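Local structure of cupin domain protein (5ZBF) at residues A[176-179]-A[180-183]. The protein is a cupin-superfamily isomerase that binds iron(II) and 4-hydroxyphenylpyruvic acid and takes part in making the Choi moiety of aeruginosins. Sequence-based numbering, arbitrary orientation.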
loop_
_atom_site.group_PDB
_atom_site.type_symbol
_atom_site.label_atom_id
_atom_site.label_comp_id
_atom_site.label_asym_id
_atom_site.label_seq_id
_atom_site.Cartn_x
_atom_site.Cartn_y
_atom_site.Cartn_z
ATOM N N CYS A 176 17.272 4.641 6.518
ATOM C CA CYS A 176 17.147 4.880 5.087
ATOM C C CYS A 176 16.336 3.742 4.490
ATOM O O CYS A 176 16.636 2.572 4.727
ATOM C CB CYS A 176 18.510 4.985 4.406
ATOM S SG CYS A 176 19.288 6.588 4.680
ATOM N N LEU A 177 15.310 4.099 3.735
ATOM C CA LEU A 177 14.401 3.139 3.130
ATOM C C LEU A 177 14.658 3.040 1.647
ATOM O O LEU A 177 14.965 4.034 0.998
ATOM C CB LEU A 177 12.950 3.574 3.342
ATOM C CG LEU A 177 12.078 2.839 4.359
ATOM C CD1 LEU A 177 12.851 2.390 5.587
ATOM C CD2 LEU A 177 10.908 3.733 4.736
ATOM N N GLU A 178 14.519 1.822 1.124
ATOM C CA GLU A 178 14.499 1.564 -0.307
ATOM C C GLU A 178 13.294 0.671 -0.592
ATOM O O GLU A 178 12.679 0.123 0.337
ATOM C CB GLU A 178 15.794 0.878 -0.761
ATOM C CG GLU A 178 17.049 1.713 -0.549
ATOM C CD GLU A 178 18.289 1.049 -1.091
ATOM O OE1 GLU A 178 18.345 -0.200 -1.115
ATOM O OE2 GLU A 178 19.215 1.781 -1.493
ATOM N N TYR A 179 12.941 0.526 -1.860
ATOM C CA TYR A 179 11.867 -0.391 -2.217
ATOM C C TYR A 179 12.145 -1.781 -1.624
ATOM O O TYR A 179 13.270 -2.271 -1.661
ATOM C CB TYR A 179 11.633 -0.477 -3.724
ATOM C CG TYR A 179 10.587 -1.521 -4.006
ATOM C CD1 TYR A 179 9.243 -1.261 -3.767
ATOM C CD2 TYR A 179 10.950 -2.801 -4.412
ATOM C CE1 TYR A 179 8.281 -2.226 -3.972
ATOM C CE2 TYR A 179 9.998 -3.775 -4.608
ATOM C CZ TYR A 179 8.667 -3.481 -4.388
ATOM O OH TYR A 179 7.719 -4.449 -4.577
ATOM N N GLY A 180 11.101 -2.389 -1.070
ATOM C CA GLY A 180 11.219 -3.649 -0.345
ATOM C C GLY A 180 11.092 -3.532 1.160
ATOM O O GLY A 180 10.941 -4.540 1.854
ATOM N N GLN A 181 11.178 -2.300 1.663
ATOM C CA GLN A 181 11.030 -1.989 3.075
ATOM C C GLN A 181 9.813 -1.095 3.229
ATOM O O GLN A 181 9.374 -0.478 2.262
ATOM C CB GLN A 181 12.253 -1.239 3.596
ATOM C CG GLN A 181 13.571 -1.956 3.385
ATOM C CD GLN A 181 14.764 -1.090 3.746
ATOM O OE1 GLN A 181 15.207 -0.274 2.948
ATOM N NE2 GLN A 181 15.296 -1.277 4.947
ATOM N N ILE A 182 9.261 -1.043 4.434
ATOM C CA ILE A 182 8.205 -0.075 4.761
ATOM C C ILE A 182 8.499 0.650 6.069
ATOM O O ILE A 182 9.336 0.222 6.870
ATOM C CB ILE A 182 6.792 -0.720 4.860
ATOM C CG1 ILE A 182 6.622 -1.541 6.156
ATOM C CG2 ILE A 182 6.490 -1.573 3.636
ATOM C CD1 ILE A 182 5.260 -2.193 6.277
ATOM N N TYR A 183 7.804 1.765 6.276
ATOM C CA TYR A 183 7.727 2.347 7.604
ATOM C C TYR A 183 6.295 2.228 8.103
ATOM O O TYR A 183 5.340 2.201 7.312
ATOM C CB TYR A 183 8.229 3.804 7.649
ATOM C CG TYR A 183 7.352 4.800 6.928
ATOM C CD1 TYR A 183 6.227 5.343 7.539
ATOM C CD2 TYR A 183 7.636 5.185 5.628
ATOM C CE1 TYR A 183 5.407 6.248 6.866
ATOM C CE2 TYR A 183 6.839 6.098 4.952
ATOM C CZ TYR A 183 5.723 6.625 5.568
ATOM O OH TYR A 183 4.937 7.522 4.877
HETATM O O HOH W 1 10.408 1.755 1.005
#
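Glu-178 O is gripped twice, by the backbone of Gln-181 and by a water. Gln-181 N donates to Glu-178 O at 3.1 Å. The water donates to Glu-178 O at 2.9 Å and also to Gln-181 O, so it bridges the two carbonyls. The side chain of Gln-181 adds a further link across the turn. Its CG lies anti to the carbonyl carbon (chi1 -56°), and the chain then runs extended back toward the preceding strand. There OE1 accepts from Glu-178 N at 2.9 Å, with an N-H...O angle of 150°. Glu-178 is thus held through both its N and its O. With an alanine at Gln-181, Glu-178 N is likely to lose this acceptor, and the turn one of its two direct ties. At the backbone angles of Gly-180 a CB would clash with Tyr-179 O. Gly-180 N lies over one face of the Tyr-179 ring, 3.1 Å from Tyr-179 CG. On the buried side, Leu-177 CD2 meets Tyr-183 CD2 at 3.7 Å, at the ring edge and in its plane. The two side chains cross at about a right angle, and Phe-5 touches both. Tyr-183 OH is hydrogen-bonded to Glu-157. The arrangement is a type II beta turn from Glu-178 to Gln-181, with glycine at its third position. It links strand 173-177 to strand 183-185 in the second cupin domain, whereas the iron site belongs to the first.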